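Local coordinates for protein glutathione S-transferase (Ceriporiopsis subvermispora, PDB 6J3F) that binds glutathione and probably transfers it to electrophilic substrates, perhaps cleaving ether bonds, at residues D9-A14 / W42-D47; W20-W25 / V215-R220; I74-T79 / D94-D99. One frame throughout, in Å; residues are numbered along the deposited sequence.

Contact 1 (D9-A14 / W42-D47); sequences DIPGNA and WVEYPD. With GSH (glutathione), chain C; EDO (1,2-ethanediol), chain D.
Ile10 and Tyr45 meet beside the bound glutathione, where the two parallel strands 5-9 and 38-42 of the thioredoxin-like sheet run out into loops. Ile10 CB lies 3.7 Å from Val43 O. CG1 stays near the same oxygen. CG2 stands anti to the backbone N and reaches both Val43 O and Tyr45 CD1. CD1, at the tip, lies over one face of the Tyr45 ring, 4.0 Å from its centroid, a CH-pi contact. The same methyl approaches CB2 of glutathione at 3.8 Å. Glutathione O31 comes to the edge of the Tyr45 ring, nearest CE2. Tyr45 OH is hydrogen-bonded to O2 of an ethanediol, probably from the crystallisation liquor.

The bond from Val43 N to Asp9 O, 2.8 Å and fairly straight at 157°, continues the parallel pairing of Asp9 with Trp42. Trp42 CA and Ile10 CA add CA-H...O contacts to Asp9 O and Val43 O, respectively. Pro11 and Trp42 run alongside each other in opposite senses, with Pro11 CB 3.6 Å from Trp42 CE3. A water bridges Pro11 O and Glu44 OE1, which also bonds Ser143 OG. Asp9 OD1 accepts from Ile10 N at 2.7 Å and is also hydrogen-bonded to Thr24 OG1, and OD2 forms a salt bridge with Arg28.

One backbone bond, two CA-H...O contacts and a water thus link the segments, while Ile10 and Tyr45 border the cysteinyl and glycyl parts of glutathione.

Contact 2 (W20-W25 / V215-R220); sequences WSPNTW and VIWVKR. With GSH (glutathione), chain C; EDO (1,2-ethanediol), chain H.
Pro22 and Trp217 join the two domains of the glutathione S-transferase fold. Helix 22-34 of the thioredoxin-like domain starts here against helix 206-222 of the all-helical C-terminal domain.

Two CH-pi contacts carry much of the packing. Pro22 CD lies over the five-membered ring of Trp217, 3.3 Å from its centroid and almost on the ring normal. Trp217 CG is anti to its own backbone N (chi1 173°), which carries the indole out to the proline. Ile216 CG2 likewise covers one face of Trp25, at 3.9 Å from the five-membered ring centroid.

The aromatic pair is less regular. Trp20 and Trp217 lie side by side with their planes at 43°. Trp217 NE1 comes to the edge of the Trp20 ring.

The polar groups are fewer. Ser21 is the N-cap of helix 22-34, though the position of its OG is doubtful. Asn23 faces glutathione, with OD1 bonded to Lys26 NZ. Arg220 forms salt bridges with Asp17 and Glu251. Its extended chain lies across Trp25, the guanidinium and indole planes 47° apart, and Trp25 CZ2 lies over the centre of the guanidinium face, 3.4 Å from Arg220 CZ.

Contact 3 (I74-T79 / D94-D99); sequences IHDPST and DKTYPD
The Tyr97 ring has the Thr96 CG2 methyl over one face, offset toward the rim, and Asp76 OD2 at its edge near the ring plane. The Asp76 carboxylate comes from the opposite direction and is turned 26° from the ring. Tyr97 OH donates to Asp76 OD2 at 2.7 Å, and the oxygen is met on its syn lone pair. The hydroxyl therefore lies on the side of the other carboxylate oxygen, with Asp76 OD1 2.9 Å from Tyr97 OH. Tyr97 CG is anti to the carbonyl carbon (chi1 -58°), and the ring reaches across to Asp76.

The rest is sparse. Thr79 and Thr96 reach toward each other tip to tip, with their CG2 methyls 4.1 Å apart. Ser78 OG is 3.6 Å from Tyr97 OH. Thr79 N bonds back to Asp76 O at 2.9 Å and closes a turn.

Tyr92, one turn before Thr96 on helix 86-96, is hydrogen-bonded to both Asp76 OD2 and Thr79 OG1. The contact joins the hairpin of strands 73-76 and 81-84 to the end of that helix. OD2 of the buried Asp76 thus has two tyrosine hydroxyls as partners, which would probably help to stabilise a negative charge there.

Contacts 1 and 2 are buried, while contact 3 lies at the surface about 24 Å from each of them, centre to centre. Contacts 1 and 3 both involve the thioredoxin-like sheet, but near different strand ends. Contact 2 instead joins the N-terminal and C-terminal domains. Contacts 1 and 2 touch directly: Asp9 OD1 is 2.6 Å from Thr24 OG1, a probable hydrogen bond, and Trp20 packs on Ile10 and Tyr45. Both also border glutathione. Their chemistry follows their places. Contact 1 mixes backbone pairing with apolar packing, contact 2 relies on indoles packed against aliphatic groups and a guanidinium, and contact 3 rests chiefly on one tyrosine-carboxylate bond.

Contact 1 (D9-A14 / W42-D47)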
loop_
_atom_site.group_PDB
_atom_site.type_symbol
_atom_site.label_atom_id
_atom_site.label_comp_id
_atom_site.label_asym_id
_atom_site.label_seq_id
_atom_site.Cartn_x
_atom_site.Cartn_y
_atom_site.Cartn_z
ATOM N N ASP A 9 -11.052 11.179 -22.474
ATOM C CA ASP A 9 -11.096 9.722 -22.365
ATOM C C ASP A 9 -10.490 9.133 -23.633
ATOM O O ASP A 9 -10.282 9.838 -24.628
ATOM C CB ASP A 9 -12.546 9.216 -22.163
ATOM C CG ASP A 9 -12.641 7.863 -21.408
ATOM O OD1 ASP A 9 -11.680 7.071 -21.404
ATOM O OD2 ASP A 9 -13.712 7.568 -20.831
ATOM N N ILE A 10 -10.204 7.835 -23.593
ATOM C CA ILE A 10 -9.667 7.076 -24.718
ATOM C C ILE A 10 -10.758 6.134 -25.221
ATOM O O ILE A 10 -11.220 5.268 -24.465
ATOM C CB ILE A 10 -8.414 6.282 -24.320
ATOM C CG1 ILE A 10 -7.417 7.172 -23.587
ATOM C CG2 ILE A 10 -7.800 5.635 -25.535
ATOM C CD1 ILE A 10 -6.160 6.450 -23.150
ATOM N N PRO A 11 -11.177 6.234 -26.476
ATOM C CA PRO A 11 -12.211 5.331 -26.988
ATOM C C PRO A 11 -11.662 3.953 -27.321
ATOM O O PRO A 11 -10.507 3.794 -27.733
ATOM C CB PRO A 11 -12.674 6.036 -28.263
ATOM C CG PRO A 11 -11.385 6.618 -28.776
ATOM C CD PRO A 11 -10.681 7.136 -27.527
ATOM N N GLY A 12 -12.526 2.950 -27.160
ATOM C CA GLY A 12 -12.223 1.593 -27.560
ATOM C C GLY A 12 -13.482 0.916 -28.065
ATOM O O GLY A 12 -14.566 1.508 -28.079
ATOM N N ASN A 13 -13.339 -0.353 -28.446
ATOM C CA ASN A 13 -14.404 -1.088 -29.113
ATOM C C ASN A 13 -14.985 -2.227 -28.275
ATOM O O ASN A 13 -15.844 -2.961 -28.771
ATOM C CB ASN A 13 -13.895 -1.626 -30.461
ATOM C CG ASN A 13 -13.511 -0.508 -31.437
ATOM O OD1 ASN A 13 -14.371 0.232 -31.902
ATOM N ND2 ASN A 13 -12.223 -0.396 -31.756
ATOM N N ALA A 14 -14.554 -2.400 -27.022
ATOM C CA ALA A 14 -15.062 -3.529 -26.238
ATOM C C ALA A 14 -16.540 -3.370 -25.892
ATOM O O ALA A 14 -17.246 -4.369 -25.726
ATOM C CB ALA A 14 -14.241 -3.707 -24.960
ATOM N N TRP A 42 -13.173 12.281 -26.867
ATOM C CA TRP A 42 -12.378 11.077 -27.068
ATOM C C TRP A 42 -11.056 11.387 -27.755
ATOM O O TRP A 42 -11.025 12.080 -28.773
ATOM C CB TRP A 42 -13.162 10.061 -27.895
ATOM C CG TRP A 42 -14.485 9.728 -27.301
ATOM C CD1 TRP A 42 -15.692 10.248 -27.657
ATOM C CD2 TRP A 42 -14.745 8.799 -26.233
ATOM N NE1 TRP A 42 -16.690 9.705 -26.879
ATOM C CE2 TRP A 42 -16.136 8.814 -25.997
ATOM C CE3 TRP A 42 -13.940 7.960 -25.456
ATOM C CZ2 TRP A 42 -16.740 8.014 -25.018
ATOM C CZ3 TRP A 42 -14.547 7.166 -24.477
ATOM C CH2 TRP A 42 -15.931 7.201 -24.273
ATOM N N VAL A 43 -9.972 10.840 -27.213
ATOM C CA VAL A 43 -8.622 11.051 -27.719
ATOM C C VAL A 43 -7.956 9.692 -27.895
ATOM O O VAL A 43 -7.953 8.873 -26.964
ATOM C CB VAL A 43 -7.786 11.914 -26.757
ATOM C CG1 VAL A 43 -6.461 12.248 -27.379
ATOM C CG2 VAL A 43 -8.557 13.155 -26.314
ATOM N N GLU A 44 -7.389 9.455 -29.077
ATOM C CA GLU A 44 -6.580 8.267 -29.298
ATOM C C GLU A 44 -5.252 8.417 -28.569
ATOM O O GLU A 44 -4.779 9.533 -28.330
ATOM C CB GLU A 44 -6.339 8.044 -30.802
ATOM C CG GLU A 44 -7.604 8.066 -31.669
ATOM C CD GLU A 44 -8.416 6.771 -31.600
ATOM O OE1 GLU A 44 -7.882 5.744 -31.119
ATOM O OE2 GLU A 44 -9.590 6.775 -32.032
ATOM N N TYR A 45 -4.655 7.279 -28.208
ATOM C CA TYR A 45 -3.374 7.238 -27.514
ATOM C C TYR A 45 -2.349 8.172 -28.146
ATOM O O TYR A 45 -1.853 9.072 -27.455
ATOM C CB TYR A 45 -2.808 5.817 -27.465
ATOM C CG TYR A 45 -3.169 5.003 -26.230
ATOM C CD1 TYR A 45 -4.352 4.281 -26.171
ATOM C CD2 TYR A 45 -2.303 4.927 -25.144
ATOM C CE1 TYR A 45 -4.680 3.525 -25.051
ATOM C CE2 TYR A 45 -2.615 4.169 -24.015
ATOM C CZ TYR A 45 -3.804 3.473 -23.975
ATOM O OH TYR A 45 -4.124 2.713 -22.876
ATOM N N PRO A 46 -2.016 8.038 -29.437
ATOM C CA PRO A 46 -0.926 8.861 -29.981
ATOM C C PRO A 46 -1.178 10.369 -29.902
ATOM O O PRO A 46 -0.225 11.139 -30.061
ATOM C CB PRO A 46 -0.834 8.390 -31.435
ATOM C CG PRO A 46 -2.229 7.956 -31.752
ATOM C CD PRO A 46 -2.702 7.288 -30.515
ATOM N N ASP A 47 -2.416 10.807 -29.651
ATOM C CA ASP A 47 -2.759 12.222 -29.535
ATOM C C ASP A 47 -2.807 12.719 -28.088
ATOM O O ASP A 47 -3.025 13.916 -27.862
ATOM C CB ASP A 47 -4.118 12.499 -30.198
ATOM C CG ASP A 47 -4.211 11.967 -31.614
ATOM O OD1 ASP A 47 -3.219 12.101 -32.380
ATOM O OD2 ASP A 47 -5.293 11.416 -31.948
HETATM N N1 GSH C . -1.723 7.736 -12.474
HETATM C CA1 GSH C . -2.572 7.999 -13.620
HETATM C C1 GSH C . -4.011 8.141 -13.179
HETATM O O11 GSH C . -4.749 8.976 -13.765
HETATM O O12 GSH C . -4.424 7.432 -12.230
HETATM C CB1 GSH C . -2.389 6.889 -14.655
HETATM C CG1 GSH C . -3.154 7.233 -15.925
HETATM C CD1 GSH C . -2.773 6.358 -17.101
HETATM O OE1 GSH C . -1.764 5.670 -17.072
HETATM N N2 GSH C . -3.608 6.413 -18.134
HETATM C CA2 GSH C . -3.356 5.729 -19.390
HETATM C C2 GSH C . -2.718 6.619 -20.427
HETATM O O2 GSH C . -3.255 7.664 -20.754
HETATM C CB2 GSH C . -4.668 5.172 -19.936
HETATM S SG2 GSH C . -5.271 3.765 -18.963
HETATM N N3 GSH C . -1.563 6.219 -20.960
HETATM C CA3 GSH C . -0.887 6.987 -21.993
HETATM C C3 GSH C . 0.195 6.216 -22.728
HETATM O O31 GSH C . 0.415 5.015 -22.423
HETATM O O32 GSH C . 0.838 6.812 -23.626
HETATM C C1 EDO D . -3.348 0.250 -18.986
HETATM O O1 EDO D . -2.686 -0.168 -17.788
HETATM C C2 EDO D . -2.657 1.511 -19.473
HETATM O O2 EDO D . -3.444 2.125 -20.503
HETATM O O HOH W 1 -8.747 3.718 -29.615
#

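Contact 2 (W20-W25 / V215-R220)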
loop_
_atom_site.group_PDB
_atom_site.type_symbol
_atom_site.label_atom_id
_atom_site.label_comp_id
_atom_site.label_asym_id
_atom_site.label_seq_id
_atom_site.Cartn_x
_atom_site.Cartn_y
_atom_site.Cartn_z
ATOM N N TRP A 20 -13.586 2.112 -21.814
ATOM C CA TRP A 20 -12.907 0.900 -21.363
ATOM C C TRP A 20 -11.778 1.152 -20.372
ATOM O O TRP A 20 -11.417 0.227 -19.644
ATOM C CB TRP A 20 -12.322 0.160 -22.556
ATOM C CG TRP A 20 -11.285 0.999 -23.196
ATOM C CD1 TRP A 20 -11.483 1.965 -24.138
ATOM C CD2 TRP A 20 -9.885 0.992 -22.910
ATOM N NE1 TRP A 20 -10.285 2.549 -24.471
ATOM C CE2 TRP A 20 -9.287 1.963 -23.739
ATOM C CE3 TRP A 20 -9.073 0.252 -22.044
ATOM C CZ2 TRP A 20 -7.914 2.221 -23.717
ATOM C CZ3 TRP A 20 -7.716 0.508 -22.018
ATOM C CH2 TRP A 20 -7.146 1.482 -22.852
ATOM N N SER A 21 -11.191 2.344 -20.323
ATOM C CA SER A 21 -9.935 2.535 -19.611
ATOM C C SER A 21 -10.109 2.308 -18.108
ATOM O O SER A 21 -11.089 2.773 -17.515
ATOM C CB SER A 21 -9.397 3.941 -19.863
ATOM O OG SER A 21 -8.208 4.169 -19.134
ATOM N N PRO A 22 -9.169 1.609 -17.461
ATOM C CA PRO A 22 -9.239 1.510 -15.998
ATOM C C PRO A 22 -9.034 2.851 -15.312
ATOM O O PRO A 22 -9.728 3.155 -14.330
ATOM C CB PRO A 22 -8.116 0.515 -15.672
ATOM C CG PRO A 22 -7.129 0.706 -16.801
ATOM C CD PRO A 22 -7.992 0.902 -18.000
ATOM N N ASN A 23 -8.100 3.673 -15.812
ATOM C CA ASN A 23 -7.793 4.934 -15.148
ATOM C C ASN A 23 -8.859 5.983 -15.421
ATOM O O ASN A 23 -9.179 6.782 -14.525
ATOM C CB ASN A 23 -6.412 5.448 -15.561
ATOM C CG ASN A 23 -5.271 4.672 -14.896
ATOM O OD1 ASN A 23 -5.098 4.706 -13.676
ATOM N ND2 ASN A 23 -4.480 3.977 -15.704
ATOM N N THR A 24 -9.431 6.010 -16.632
ATOM C CA THR A 24 -10.473 7.009 -16.858
ATOM C C THR A 24 -11.791 6.592 -16.232
ATOM O O THR A 24 -12.574 7.457 -15.830
ATOM C CB THR A 24 -10.681 7.297 -18.347
ATOM O OG1 THR A 24 -11.277 6.163 -18.997
ATOM C CG2 THR A 24 -9.363 7.641 -18.990
ATOM N N TRP A 25 -12.054 5.288 -16.128
ATOM C CA TRP A 25 -13.261 4.884 -15.422
ATOM C C TRP A 25 -13.217 5.330 -13.968
ATOM O O TRP A 25 -14.256 5.696 -13.406
ATOM C CB TRP A 25 -13.475 3.376 -15.523
ATOM C CG TRP A 25 -14.416 3.004 -16.620
ATOM C CD1 TRP A 25 -14.101 2.428 -17.821
ATOM C CD2 TRP A 25 -15.832 3.209 -16.635
ATOM N NE1 TRP A 25 -15.240 2.252 -18.574
ATOM C CE2 TRP A 25 -16.317 2.715 -17.863
ATOM C CE3 TRP A 25 -16.741 3.750 -15.721
ATOM C CZ2 TRP A 25 -17.666 2.754 -18.204
ATOM C CZ3 TRP A 25 -18.085 3.785 -16.061
ATOM C CH2 TRP A 25 -18.532 3.287 -17.293
ATOM N N VAL A 215 -11.759 -3.029 -12.106
ATOM C CA VAL A 215 -12.513 -4.267 -12.283
ATOM C C VAL A 215 -13.415 -4.169 -13.507
ATOM O O VAL A 215 -13.477 -5.096 -14.317
ATOM C CB VAL A 215 -13.294 -4.629 -10.999
ATOM C CG1 VAL A 215 -14.385 -5.647 -11.305
ATOM C CG2 VAL A 215 -12.348 -5.229 -9.987
ATOM N N ILE A 216 -14.094 -3.036 -13.688
ATOM C CA ILE A 216 -14.956 -2.891 -14.855
ATOM C C ILE A 216 -14.132 -2.914 -16.142
ATOM O O ILE A 216 -14.630 -3.313 -17.204
ATOM C CB ILE A 216 -15.807 -1.611 -14.726
ATOM C CG1 ILE A 216 -17.067 -1.750 -15.571
ATOM C CG2 ILE A 216 -15.016 -0.381 -15.136
ATOM C CD1 ILE A 216 -17.896 -2.969 -15.193
ATOM N N TRP A 217 -12.862 -2.514 -16.069
ATOM C CA TRP A 217 -11.966 -2.648 -17.219
ATOM C C TRP A 217 -11.783 -4.107 -17.588
ATOM O O TRP A 217 -11.752 -4.468 -18.777
ATOM C CB TRP A 217 -10.610 -2.012 -16.898
ATOM C CG TRP A 217 -9.504 -2.204 -17.904
ATOM C CD1 TRP A 217 -9.564 -1.967 -19.249
ATOM C CD2 TRP A 217 -8.147 -2.591 -17.630
ATOM N NE1 TRP A 217 -8.342 -2.189 -19.824
ATOM C CE2 TRP A 217 -7.454 -2.578 -18.858
ATOM C CE3 TRP A 217 -7.451 -2.947 -16.468
ATOM C CZ2 TRP A 217 -6.107 -2.923 -18.960
ATOM C CZ3 TRP A 217 -6.109 -3.289 -16.571
ATOM C CH2 TRP A 217 -5.451 -3.266 -17.810
ATOM N N VAL A 218 -11.640 -4.957 -16.570
ATOM C CA VAL A 218 -11.509 -6.384 -16.819
ATOM C C VAL A 218 -12.815 -6.941 -17.377
ATOM O O VAL A 218 -12.814 -7.692 -18.358
ATOM C CB VAL A 218 -11.058 -7.097 -15.526
ATOM C CG1 VAL A 218 -11.028 -8.594 -15.723
ATOM C CG2 VAL A 218 -9.673 -6.584 -15.082
ATOM N N LYS A 219 -13.951 -6.546 -16.798
ATOM C CA LYS A 219 -15.223 -7.090 -17.260
ATOM C C LYS A 219 -15.496 -6.679 -18.702
ATOM O O LYS A 219 -15.852 -7.515 -19.538
ATOM C CB LYS A 219 -16.358 -6.647 -16.338
ATOM C CG LYS A 219 -17.718 -7.249 -16.676
ATOM C CD LYS A 219 -18.793 -6.737 -15.712
ATOM C CE LYS A 219 -20.186 -7.261 -16.036
ATOM N NZ LYS A 219 -21.215 -6.720 -15.103
ATOM N N ARG A 220 -15.286 -5.401 -19.028
ATOM C CA ARG A 220 -15.633 -4.919 -20.367
ATOM C C ARG A 220 -14.694 -5.464 -21.441
ATOM O O ARG A 220 -15.139 -5.814 -22.545
ATOM C CB ARG A 220 -15.641 -3.399 -20.374
ATOM C CG ARG A 220 -16.846 -2.833 -19.660
ATOM C CD ARG A 220 -16.716 -1.364 -19.395
ATOM N NE ARG A 220 -17.977 -0.828 -18.894
ATOM C CZ ARG A 220 -18.817 -0.103 -19.624
ATOM N NH1 ARG A 220 -18.519 0.198 -20.879
ATOM N NH2 ARG A 220 -19.945 0.333 -19.093
HETATM N N1 GSH C . -1.723 7.736 -12.474
HETATM C CA1 GSH C . -2.572 7.999 -13.620
HETATM C C1 GSH C . -4.011 8.141 -13.179
HETATM O O11 GSH C . -4.749 8.976 -13.765
HETATM O O12 GSH C . -4.424 7.432 -12.230
HETATM C CB1 GSH C . -2.389 6.889 -14.655
HETATM C CG1 GSH C . -3.154 7.233 -15.925
HETATM C CD1 GSH C . -2.773 6.358 -17.101
HETATM O OE1 GSH C . -1.764 5.670 -17.072
HETATM N N2 GSH C . -3.608 6.413 -18.134
HETATM C CA2 GSH C . -3.356 5.729 -19.390
HETATM C C2 GSH C . -2.718 6.619 -20.427
HETATM O O2 GSH C . -3.255 7.664 -20.754
HETATM C CB2 GSH C . -4.668 5.172 -19.936
HETATM S SG2 GSH C . -5.271 3.765 -18.963
HETATM N N3 GSH C . -1.563 6.219 -20.960
HETATM C CA3 GSH C . -0.887 6.987 -21.993
HETATM C C3 GSH C . 0.195 6.216 -22.728
HETATM O O31 GSH C . 0.415 5.015 -22.423
HETATM O O32 GSH C . 0.838 6.812 -23.626
HETATM C C1 EDO H . -0.233 1.286 -15.413
HETATM O O1 EDO H . 0.830 0.757 -14.607
HETATM C C2 EDO H . -1.077 2.291 -14.627
HETATM O O2 EDO H . -1.914 2.981 -15.564
#

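Contact 3 (I74-T79 / D94-D99)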
loop_
_atom_site.group_PDB
_atom_site.type_symbol
_atom_site.label_atom_id
_atom_site.label_comp_id
_atom_site.label_asym_id
_atom_site.label_seq_id
_atom_site.Cartn_x
_atom_site.Cartn_y
_atom_site.Cartn_z
ATOM N N ILE A 74 -9.345 16.461 -16.770
ATOM C CA ILE A 74 -10.536 17.289 -16.884
ATOM C C ILE A 74 -10.114 18.740 -17.008
ATOM O O ILE A 74 -9.088 19.157 -16.458
ATOM C CB ILE A 74 -11.523 17.118 -15.703
ATOM C CG1 ILE A 74 -10.886 17.570 -14.392
ATOM C CG2 ILE A 74 -12.052 15.687 -15.653
ATOM C CD1 ILE A 74 -11.882 17.969 -13.341
ATOM N N HIS A 75 -10.914 19.506 -17.752
ATOM C CA HIS A 75 -10.848 20.962 -17.762
ATOM C C HIS A 75 -12.173 21.507 -17.260
ATOM O O HIS A 75 -13.235 21.112 -17.752
ATOM C CB HIS A 75 -10.560 21.537 -19.154
ATOM C CG HIS A 75 -10.568 23.036 -19.189
ATOM N ND1 HIS A 75 -9.517 23.798 -18.719
ATOM C CD2 HIS A 75 -11.512 23.916 -19.603
ATOM C CE1 HIS A 75 -9.809 25.080 -18.850
ATOM N NE2 HIS A 75 -11.011 25.179 -19.389
ATOM N N ASP A 76 -12.098 22.430 -16.300
ATOM C CA ASP A 76 -13.250 23.034 -15.631
ATOM C C ASP A 76 -13.441 24.471 -16.114
ATOM O O ASP A 76 -12.832 25.395 -15.553
ATOM C CB ASP A 76 -13.037 22.999 -14.118
ATOM C CG ASP A 76 -14.321 23.174 -13.338
ATOM O OD1 ASP A 76 -15.327 23.623 -13.927
ATOM O OD2 ASP A 76 -14.311 22.863 -12.130
ATOM N N PRO A 77 -14.268 24.721 -17.144
ATOM C CA PRO A 77 -14.415 26.106 -17.627
ATOM C C PRO A 77 -14.897 27.045 -16.545
ATOM O O PRO A 77 -14.541 28.228 -16.556
ATOM C CB PRO A 77 -15.431 25.982 -18.775
ATOM C CG PRO A 77 -16.182 24.731 -18.485
ATOM C CD PRO A 77 -15.187 23.801 -17.840
ATOM N N SER A 78 -15.666 26.523 -15.584
ATOM C CA SER A 78 -16.107 27.313 -14.445
ATOM C C SER A 78 -14.931 27.931 -13.688
ATOM O O SER A 78 -15.031 29.057 -13.188
ATOM C CB SER A 78 -16.948 26.436 -13.524
ATOM O OG SER A 78 -16.485 26.499 -12.189
ATOM N N THR A 79 -13.807 27.223 -13.592
ATOM C CA THR A 79 -12.652 27.746 -12.874
ATOM C C THR A 79 -11.434 27.997 -13.741
ATOM O O THR A 79 -10.472 28.587 -13.246
ATOM C CB THR A 79 -12.228 26.792 -11.750
ATOM O OG1 THR A 79 -11.392 25.751 -12.292
ATOM C CG2 THR A 79 -13.450 26.175 -11.101
ATOM N N ASP A 94 -13.508 17.274 -4.969
ATOM C CA ASP A 94 -13.918 17.397 -3.567
ATOM C C ASP A 94 -13.877 18.854 -3.092
ATOM O O ASP A 94 -14.864 19.368 -2.556
ATOM C CB ASP A 94 -13.021 16.536 -2.666
ATOM C CG ASP A 94 -13.502 15.095 -2.529
ATOM O OD1 ASP A 94 -14.636 14.777 -2.945
ATOM O OD2 ASP A 94 -12.736 14.275 -1.969
ATOM N N LYS A 95 -12.728 19.526 -3.248
ATOM C CA LYS A 95 -12.613 20.888 -2.741
ATOM C C LYS A 95 -13.434 21.871 -3.567
ATOM O O LYS A 95 -13.966 22.836 -3.017
ATOM C CB LYS A 95 -11.149 21.335 -2.695
ATOM C CG LYS A 95 -10.553 21.631 -4.046
ATOM C CD LYS A 95 -9.255 22.445 -3.971
ATOM C CE LYS A 95 -8.583 22.519 -5.366
ATOM N NZ LYS A 95 -7.346 23.363 -5.419
ATOM N N THR A 96 -13.584 21.628 -4.868
ATOM C CA THR A 96 -14.173 22.624 -5.758
ATOM C C THR A 96 -15.690 22.552 -5.779
ATOM O O THR A 96 -16.354 23.574 -5.967
ATOM C CB THR A 96 -13.607 22.443 -7.165
ATOM O OG1 THR A 96 -12.205 22.710 -7.126
ATOM C CG2 THR A 96 -14.285 23.357 -8.183
ATOM N N TYR A 97 -16.260 21.369 -5.575
ATOM C CA TYR A 97 -17.704 21.196 -5.493
ATOM C C TYR A 97 -18.025 20.538 -4.155
ATOM O O TYR A 97 -18.352 19.345 -4.094
ATOM C CB TYR A 97 -18.217 20.388 -6.683
ATOM C CG TYR A 97 -17.874 21.051 -7.997
ATOM C CD1 TYR A 97 -18.677 22.063 -8.510
ATOM C CD2 TYR A 97 -16.733 20.689 -8.718
ATOM C CE1 TYR A 97 -18.364 22.684 -9.715
ATOM C CE2 TYR A 97 -16.412 21.311 -9.919
ATOM C CZ TYR A 97 -17.231 22.310 -10.412
ATOM O OH TYR A 97 -16.936 22.941 -11.598
ATOM N N PRO A 98 -17.931 21.299 -3.058
ATOM C CA PRO A 98 -18.069 20.698 -1.715
ATOM C C PRO A 98 -19.452 20.179 -1.399
ATOM O O PRO A 98 -19.596 19.411 -0.438
ATOM C CB PRO A 98 -17.702 21.850 -0.772
ATOM C CG PRO A 98 -17.964 23.070 -1.567
ATOM C CD PRO A 98 -17.631 22.734 -2.995
ATOM N N ASP A 99 -20.474 20.583 -2.149
ATOM C CA ASP A 99 -21.832 20.129 -1.875
ATOM C C ASP A 99 -22.125 18.781 -2.508
ATOM O O ASP A 99 -23.241 18.270 -2.366
ATOM C CB ASP A 99 -22.844 21.179 -2.349
ATOM C CG ASP A 99 -22.703 22.507 -1.602
ATOM O OD1 ASP A 99 -22.413 22.465 -0.384
ATOM O OD2 ASP A 99 -22.876 23.586 -2.229
#